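PDB 4BMD: S-M checkpoint control protein rad4 from Schizosaccharomyces pombe, which acts as an essential adaptor in DNA replication and the S-M checkpoint, this piece of it comprising the third and fourth BRCT domains. Local coordinates for residues 52-57 with 70-75; 109-114 with 143-148. One frame throughout, in Å; residues are numbered along the deposited sequence.

Interaction 1. Residues 52-57 with 70-75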
ATOM      1  N   PHE A  52     -16.109   8.503  -6.723  1.00 43.04           N
ATOM      2  CA  PHE A  52     -15.246   7.457  -6.184  1.00 37.84           C
ATOM      3  C   PHE A  52     -15.849   6.804  -4.947  1.00 41.41           C
ATOM      4  O   PHE A  52     -16.439   7.476  -4.102  1.00 36.70           O
ATOM      5  CB  PHE A  52     -13.865   8.018  -5.835  1.00 38.96           C
ATOM      6  CG  PHE A  52     -13.092   8.516  -7.020  1.00 43.19           C
ATOM      7  CD1 PHE A  52     -12.370   7.637  -7.810  1.00 38.77           C
ATOM      8  CD2 PHE A  52     -13.081   9.863  -7.341  1.00 46.85           C
ATOM      9  CE1 PHE A  52     -11.654   8.092  -8.901  1.00 47.01           C
ATOM     10  CE2 PHE A  52     -12.368  10.326  -8.431  1.00 44.48           C
ATOM     11  CZ  PHE A  52     -11.654   9.438  -9.213  1.00 44.24           C
ATOM     12  N   VAL A  53     -15.695   5.488  -4.850  1.00 34.19           N
ATOM     13  CA  VAL A  53     -16.053   4.759  -3.640  1.00 36.69           C
ATOM     14  C   VAL A  53     -14.788   4.506  -2.828  1.00 35.41           C
ATOM     15  O   VAL A  53     -13.817   3.948  -3.339  1.00 34.89           O
ATOM     16  CB  VAL A  53     -16.736   3.417  -3.963  1.00 35.84           C
ATOM     17  CG1 VAL A  53     -16.878   2.575  -2.704  1.00 30.42           C
ATOM     18  CG2 VAL A  53     -18.092   3.653  -4.613  1.00 38.11           C
ATOM     19  N   VAL A  54     -14.799   4.924  -1.568  1.00 35.52           N
ATOM     20  CA  VAL A  54     -13.626   4.796  -0.712  1.00 30.23           C
ATOM     21  C   VAL A  54     -13.782   3.677   0.317  1.00 37.44           C
ATOM     22  O   VAL A  54     -14.778   3.612   1.039  1.00 38.23           O
ATOM     23  CB  VAL A  54     -13.304   6.122  -0.001  1.00 31.49           C
ATOM     24  CG1 VAL A  54     -11.994   6.009   0.765  1.00 31.58           C
ATOM     25  CG2 VAL A  54     -13.234   7.256  -1.012  1.00 32.99           C
ATOM     26  N   ILE A  55     -12.784   2.800   0.370  1.00 37.99           N
ATOM     27  CA  ILE A  55     -12.779   1.651   1.267  1.00 33.30           C
ATOM     28  C   ILE A  55     -11.626   1.811   2.255  1.00 39.09           C
ATOM     29  O   ILE A  55     -10.592   2.369   1.904  1.00 37.39           O
ATOM     30  CB  ILE A  55     -12.570   0.349   0.458  1.00 39.19           C
ATOM     31  CG1 ILE A  55     -13.555   0.285  -0.710  1.00 41.18           C
ATOM     32  CG2 ILE A  55     -12.708  -0.883   1.335  1.00 38.23           C
ATOM     33  CD1 ILE A  55     -15.004   0.258  -0.290  1.00 39.84           C
ATOM     34  N   PRO A  56     -11.803   1.355   3.505  1.00 42.30           N
ATOM     35  CA  PRO A  56     -10.639   1.323   4.397  1.00 46.85           C
ATOM     36  C   PRO A  56      -9.574   0.363   3.869  1.00 47.57           C
ATOM     37  O   PRO A  56      -9.911  -0.687   3.320  1.00 37.45           O
ATOM     38  CB  PRO A  56     -11.219   0.820   5.726  1.00 40.47           C
ATOM     39  CG  PRO A  56     -12.560   0.240   5.385  1.00 44.69           C
ATOM     40  CD  PRO A  56     -13.049   1.026   4.216  1.00 44.50           C
ATOM     41  N   HIS A  57      -8.305   0.728   4.030  1.00 40.94           N
ATOM     42  CA  HIS A  57      -7.201  -0.054   3.476  1.00 42.87           C
ATOM     43  C   HIS A  57      -7.097  -1.449   4.089  1.00 37.32           C
ATOM     44  O   HIS A  57      -6.537  -2.361   3.483  1.00 36.92           O
ATOM     45  CB  HIS A  57      -5.874   0.691   3.651  1.00 37.75           C
ATOM     46  CG  HIS A  57      -5.440   0.826   5.078  1.00 48.73           C
ATOM     47  ND1 HIS A  57      -5.681   1.958   5.825  1.00 43.28           N
ATOM     48  CD2 HIS A  57      -4.780  -0.030   5.894  1.00 43.19           C
ATOM     49  CE1 HIS A  57      -5.188   1.795   7.041  1.00 49.29           C
ATOM     50  NE2 HIS A  57      -4.636   0.596   7.109  1.00 46.98           N
ATOM     51  N   PRO A  70     -15.605   3.458  -9.766  1.00 49.73           N
ATOM     52  CA  PRO A  70     -14.181   3.236  -9.493  1.00 51.86           C
ATOM     53  C   PRO A  70     -13.928   3.184  -7.991  1.00 51.95           C
ATOM     54  O   PRO A  70     -14.327   4.091  -7.259  1.00 36.43           O
ATOM     55  CB  PRO A  70     -13.501   4.461 -10.119  1.00 50.75           C
ATOM     56  CG  PRO A  70     -14.585   5.462 -10.315  1.00 48.52           C
ATOM     57  CD  PRO A  70     -15.833   4.679 -10.554  1.00 48.13           C
ATOM     58  N   THR A  71     -13.278   2.116  -7.542  1.00 43.96           N
ATOM     59  CA  THR A  71     -13.094   1.871  -6.120  1.00 34.82           C
ATOM     60  C   THR A  71     -11.637   2.031  -5.701  1.00 32.70           C
ATOM     61  O   THR A  71     -10.740   1.447  -6.305  1.00 45.63           O
ATOM     62  CB  THR A  71     -13.580   0.460  -5.741  1.00 43.44           C
ATOM     63  OG1 THR A  71     -14.980   0.345  -6.025  1.00 41.33           O
ATOM     64  CG2 THR A  71     -13.344   0.190  -4.268  1.00 44.07           C
ATOM     65  N   VAL A  72     -11.413   2.835  -4.668  1.00 33.53           N
ATOM     66  CA  VAL A  72     -10.075   3.056  -4.132  1.00 33.15           C
ATOM     67  C   VAL A  72     -10.110   2.986  -2.610  1.00 32.47           C
ATOM     68  O   VAL A  72     -11.184   2.987  -2.010  1.00 35.83           O
ATOM     69  CB  VAL A  72      -9.530   4.440  -4.534  1.00 32.49           C
ATOM     70  CG1 VAL A  72      -9.428   4.564  -6.047  1.00 33.18           C
ATOM     71  CG2 VAL A  72     -10.411   5.541  -3.965  1.00 34.25           C
ATOM     72  N   ASN A  73      -8.939   2.918  -1.985  1.00 28.65           N
ATOM     73  CA  ASN A  73      -8.866   3.047  -0.533  1.00 31.06           C
ATOM     74  C   ASN A  73      -8.478   4.464  -0.122  1.00 34.69           C
ATOM     75  O   ASN A  73      -8.207   5.305  -0.979  1.00 31.91           O
ATOM     76  CB  ASN A  73      -7.946   1.991   0.100  1.00 32.22           C
ATOM     77  CG  ASN A  73      -6.512   2.074  -0.392  1.00 36.81           C
ATOM     78  OD1 ASN A  73      -6.000   3.150  -0.702  1.00 41.25           O
ATOM     79  ND2 ASN A  73      -5.851   0.924  -0.458  1.00 39.08           N
ATOM     80  N   GLU A  74      -8.447   4.728   1.182  1.00 36.89           N
ATOM     81  CA  GLU A  74      -8.175   6.080   1.667  1.00 41.90           C
ATOM     82  C   GLU A  74      -6.756   6.542   1.341  1.00 43.88           C
ATOM     83  O   GLU A  74      -6.478   7.740   1.322  1.00 53.98           O
ATOM     84  CB  GLU A  74      -8.444   6.200   3.172  1.00 37.46           C
ATOM     85  CG  GLU A  74      -7.385   5.574   4.065  1.00 36.64           C
ATOM     86  CD  GLU A  74      -7.727   4.157   4.479  1.00 48.73           C
ATOM     87  OE1 GLU A  74      -8.297   3.411   3.654  1.00 38.68           O
ATOM     88  OE2 GLU A  74      -7.431   3.793   5.636  1.00 47.70           O
ATOM     89  N   TRP A  75      -5.865   5.592   1.077  1.00 40.67           N
ATOM     90  CA  TRP A  75      -4.485   5.921   0.733  1.00 43.45           C
ATOM     91  C   TRP A  75      -4.401   6.600  -0.631  1.00 43.62           C
ATOM     92  O   TRP A  75      -3.433   7.302  -0.926  1.00 46.90           O
ATOM     93  CB  TRP A  75      -3.600   4.673   0.778  1.00 38.40           C
ATOM     94  CG  TRP A  75      -3.334   4.184   2.171  1.00 37.82           C
ATOM     95  CD1 TRP A  75      -3.642   4.826   3.336  1.00 38.46           C
ATOM     96  CD2 TRP A  75      -2.707   2.951   2.546  1.00 32.41           C
ATOM     97  NE1 TRP A  75      -3.245   4.070   4.412  1.00 41.60           N
ATOM     98  CE2 TRP A  75      -2.669   2.914   3.954  1.00 42.62           C
ATOM     99  CE3 TRP A  75      -2.175   1.876   1.827  1.00 34.89           C
ATOM    100  CZ2 TRP A  75      -2.120   1.844   4.658  1.00 34.81           C
ATOM    101  CZ3 TRP A  75      -1.632   0.814   2.528  1.00 33.76           C
ATOM    102  CH2 TRP A  75      -1.607   0.806   3.929  1.00 33.92           C
TER
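The carbonyl oxygen of Val72 is gripped by two groups of the neighbouring strand: Ile55 N donates to Val72 O at 2.9 Å, and Val54 CA brings a C-H to within 3.3 Å of the same Val72 O. Further back, Val53 N bonds to Pro70 O and Val72 N to Val53 O (3.0 Å), completing a parallel pairing of strands 52-55 and 71-73 in the sheet of the third BRCT domain. On the face bearing Ile55, its CG1 meets CG2 of Thr71 at 3.6 Å; Val54, on the other face, lies with CG1 against the backbone of Glu74. Asn73 N-caps helix 74-82, its OD1 weakly accepting from Trp75 N while ND2 is held by Leu94 O. Beyond the strands the side chains take over. A bend in the Glu74 chain (chi2 -95°) turns its carboxylate back to residue 57, where OE1 weakly accepts from His57 N and OE2 accepts from His57 ND1 at 2.5 Å, a length too short to be taken literally at this resolution. The imidazole also lies as an offset stack on the six-membered ring of Trp75, centroids 4.3 Å apart and planes at 17°; His124 stacks on the same indole. An acid at one edge and an indole over one face fix the rotation of the His57 ring, and the carboxylate would probably favour its protonated form.

Interaction 2. Residues 109-114 with 143-148; sequences GLSIHL and QRSILL
With its hydroxyl beside its own backbone N and anti to the carbonyl carbon (chi1 -53°), Ser145 turns OG back to accept from Ser111 N at 3.0 Å, while in the conformer given Ser111 (chi1 55°) puts its own OG over the backbone of residues 143-145. This exchange opens the parallel pairing of strands 111-114 and 146-148, the central pair of the four-stranded sheet in the fourth BRCT domain. In that conformer, one of two, Ser145 N donates to Ser111 OG at 2.8 Å, a bond therefore less certain; the Ser145 N bond to Ser111 O is weak. An alanine in place of Ser145 would probably leave Ser111 N without this acceptor and the start of the pairing less firmly held. Further along, Ile146 N donates to Ser111 O, His113 N to Ile146 O (3.0 Å) and Leu148 N to His113 O (2.9 Å). On the face carrying Ile112, Leu114, Ile146 and Leu148 the contacts between the strands are aliphatic: Ile112 CG2 rests 4.0 Å from CB of Leu148, and Leu114 CD2 packs alongside that same CB at 3.7 Å. Helix 119-131 borders Leu114 here, and Trp178 borders Ile146 and Leu148. Across the sheet, His137 O and Lys162 NZ hold the two ring nitrogens of His113, whose CD2 meets Leu147 CD1 edge-on at 3.6 Å.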
ATOM      1  N   GLY A 109       5.770 -14.147  10.764  1.00 36.29           N
ATOM      2  CA  GLY A 109       7.102 -14.534  11.189  1.00 39.29           C
ATOM      3  C   GLY A 109       8.202 -13.917  10.349  1.00 41.80           C
ATOM      4  O   GLY A 109       9.375 -13.956  10.719  1.00 42.06           O
ATOM      5  N   LEU A 110       7.825 -13.343   9.211  1.00 43.14           N
ATOM      6  CA  LEU A 110       8.796 -12.740   8.308  1.00 30.12           C
ATOM      7  C   LEU A 110       9.237 -11.360   8.776  1.00 26.79           C
ATOM      8  O   LEU A 110       8.422 -10.452   8.932  1.00 30.94           O
ATOM      9  CB  LEU A 110       8.233 -12.646   6.887  1.00 24.47           C
ATOM     10  CG  LEU A 110       7.961 -13.963   6.156  1.00 41.27           C
ATOM     11  CD1 LEU A 110       7.441 -13.691   4.754  1.00 27.39           C
ATOM     12  CD2 LEU A 110       9.215 -14.824   6.109  1.00 30.96           C
ATOM     13  N   SER A 111      10.538 -11.214   9.003  1.00 34.90           N
ATOM     14  CA  SER A 111      11.111  -9.925   9.366  0.51 30.93           C
ATOM     15  C   SER A 111      11.647  -9.233   8.117  1.00 30.87           C
ATOM     16  O   SER A 111      12.538  -9.747   7.442  1.00 34.73           O
ATOM     17  CB  SER A 111      12.221 -10.101  10.404  0.51 30.46           C
ATOM     18  OG  SER A 111      13.213 -11.002   9.944  0.51 33.23           O
ATOM     19  N   ILE A 112      11.094  -8.064   7.809  1.00 30.56           N
ATOM     20  CA  ILE A 112      11.441  -7.363   6.577  1.00 27.86           C
ATOM     21  C   ILE A 112      11.989  -5.959   6.818  1.00 27.93           C
ATOM     22  O   ILE A 112      11.431  -5.189   7.599  1.00 24.84           O
ATOM     23  CB  ILE A 112      10.219  -7.261   5.634  1.00 28.88           C
ATOM     24  CG1 ILE A 112       9.560  -8.630   5.455  1.00 27.18           C
ATOM     25  CG2 ILE A 112      10.619  -6.677   4.286  1.00 29.21           C
ATOM     26  CD1 ILE A 112       8.357  -8.616   4.534  1.00 30.47           C
ATOM     27  N   HIS A 113      13.088  -5.637   6.140  1.00 24.32           N
ATOM     28  CA  HIS A 113      13.624  -4.282   6.143  1.00 17.72           C
ATOM     29  C   HIS A 113      13.548  -3.694   4.739  1.00 21.82           C
ATOM     30  O   HIS A 113      13.878  -4.363   3.759  1.00 26.96           O
ATOM     31  CB  HIS A 113      15.070  -4.263   6.645  1.00 20.40           C
ATOM     32  CG  HIS A 113      15.709  -2.912   6.577  1.00 22.10           C
ATOM     33  ND1 HIS A 113      15.277  -1.844   7.333  1.00 19.58           N
ATOM     34  CD2 HIS A 113      16.740  -2.450   5.829  1.00 23.66           C
ATOM     35  CE1 HIS A 113      16.017  -0.784   7.060  1.00 26.78           C
ATOM     36  NE2 HIS A 113      16.911  -1.124   6.149  1.00 20.84           N
ATOM     37  N   LEU A 114      13.117  -2.439   4.646  1.00 18.05           N
ATOM     38  CA  LEU A 114      12.904  -1.790   3.356  1.00 20.51           C
ATOM     39  C   LEU A 114      14.032  -0.821   3.014  1.00 28.24           C
ATOM     40  O   LEU A 114      14.536  -0.110   3.881  1.00 38.35           O
ATOM     41  CB  LEU A 114      11.570  -1.041   3.360  1.00 20.12           C
ATOM     42  CG  LEU A 114      10.351  -1.830   3.841  1.00 25.36           C
ATOM     43  CD1 LEU A 114       9.121  -0.934   3.924  1.00 30.08           C
ATOM     44  CD2 LEU A 114      10.091  -3.015   2.928  1.00 24.60           C
ATOM     45  N   GLN A 143      19.643 -10.713  11.547  1.00 34.38           N
ATOM     46  CA  GLN A 143      18.524 -11.649  11.623  1.00 46.43           C
ATOM     47  C   GLN A 143      17.257 -11.163  10.921  1.00 43.34           C
ATOM     48  O   GLN A 143      16.154 -11.326  11.442  1.00 53.56           O
ATOM     49  CB  GLN A 143      18.213 -11.989  13.083  1.00 43.52           C
ATOM     50  CG  GLN A 143      19.323 -12.743  13.793  1.00 51.59           C
ATOM     51  CD  GLN A 143      18.941 -13.142  15.204  1.00 66.51           C
ATOM     52  OE1 GLN A 143      17.863 -12.797  15.687  1.00 65.31           O
ATOM     53  NE2 GLN A 143      19.824 -13.876  15.872  1.00 80.02           N
ATOM     54  N   ARG A 144      17.413 -10.572   9.741  1.00 35.71           N
ATOM     55  CA  ARG A 144      16.263 -10.194   8.928  1.00 33.65           C
ATOM     56  C   ARG A 144      15.973 -11.291   7.910  1.00 33.30           C
ATOM     57  O   ARG A 144      16.894 -11.867   7.330  1.00 32.19           O
ATOM     58  CB  ARG A 144      16.517  -8.872   8.201  1.00 25.99           C
ATOM     59  CG  ARG A 144      16.871  -7.714   9.111  1.00 37.80           C
ATOM     60  CD  ARG A 144      15.692  -7.285   9.964  1.00 32.61           C
ATOM     61  NE  ARG A 144      16.059  -6.197  10.864  1.00 37.32           N
ATOM     62  CZ  ARG A 144      16.485  -6.372  12.110  1.00 33.55           C
ATOM     63  NH1 ARG A 144      16.591  -7.596  12.608  1.00 35.77           N
ATOM     64  NH2 ARG A 144      16.801  -5.325  12.859  1.00 38.24           N
ATOM     65  N   SER A 145      14.696 -11.579   7.698  1.00 23.90           N
ATOM     66  CA  SER A 145      14.299 -12.580   6.717  1.00 29.43           C
ATOM     67  C   SER A 145      14.517 -12.054   5.306  1.00 26.54           C
ATOM     68  O   SER A 145      15.016 -12.768   4.436  1.00 28.78           O
ATOM     69  CB  SER A 145      12.825 -12.955   6.895  1.00 32.86           C
ATOM     70  OG  SER A 145      12.543 -13.327   8.231  1.00 35.87           O
ATOM     71  N   ILE A 146      14.140 -10.798   5.086  1.00 26.20           N
ATOM     72  CA  ILE A 146      14.124 -10.217   3.749  1.00 21.11           C
ATOM     73  C   ILE A 146      14.602  -8.769   3.743  1.00 25.46           C
ATOM     74  O   ILE A 146      14.170  -7.960   4.565  1.00 28.72           O
ATOM     75  CB  ILE A 146      12.694 -10.234   3.160  1.00 24.77           C
ATOM     76  CG1 ILE A 146      12.208 -11.668   2.940  1.00 25.28           C
ATOM     77  CG2 ILE A 146      12.629  -9.448   1.858  1.00 17.20           C
ATOM     78  CD1 ILE A 146      10.746 -11.754   2.551  1.00 27.41           C
ATOM     79  N   LEU A 147      15.499  -8.449   2.816  1.00 26.87           N
ATOM     80  CA  LEU A 147      15.791  -7.060   2.490  1.00 20.02           C
ATOM     81  C   LEU A 147      15.037  -6.711   1.216  1.00 26.44           C
ATOM     82  O   LEU A 147      15.415  -7.144   0.128  1.00 27.96           O
ATOM     83  CB  LEU A 147      17.289  -6.842   2.283  1.00 18.82           C
ATOM     84  CG  LEU A 147      17.660  -5.427   1.825  1.00 27.30           C
ATOM     85  CD1 LEU A 147      17.344  -4.406   2.913  1.00 20.29           C
ATOM     86  CD2 LEU A 147      19.119  -5.340   1.405  1.00 18.28           C
ATOM     87  N   LEU A 148      13.961  -5.942   1.354  1.00 26.41           N
ATOM     88  CA  LEU A 148      13.123  -5.596   0.211  1.00 18.62           C
ATOM     89  C   LEU A 148      13.623  -4.330  -0.479  1.00 23.76           C
ATOM     90  O   LEU A 148      13.612  -3.246   0.104  1.00 24.66           O
ATOM     91  CB  LEU A 148      11.664  -5.435   0.641  1.00 18.90           C
ATOM     92  CG  LEU A 148      10.634  -5.479  -0.489  1.00 24.62           C
ATOM     93  CD1 LEU A 148      10.658  -6.837  -1.178  1.00 21.95           C
ATOM     94  CD2 LEU A 148       9.243  -5.165   0.029  1.00 20.90           C
TER

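How the interactions relate
From the N terminus, the chain first builds the sheet of the third BRCT domain, where interaction 1 joins strands adjacent in sequence and closes a loop of 12 residues without helix or strand. Helix 74-82 follows at once. Interaction 2 opens later, in the fourth BRCT domain, and closes a longer excursion through helix 119-131 and strand 135-137. The two are in series, neither nested nor crossed, with centres 29 Å apart and nearest atoms about 11 Å apart. Helix 119-131 relates them: His57 and Trp75 touch it from the third BRCT domain, while Leu114 packs on it from the sheet of the fourth.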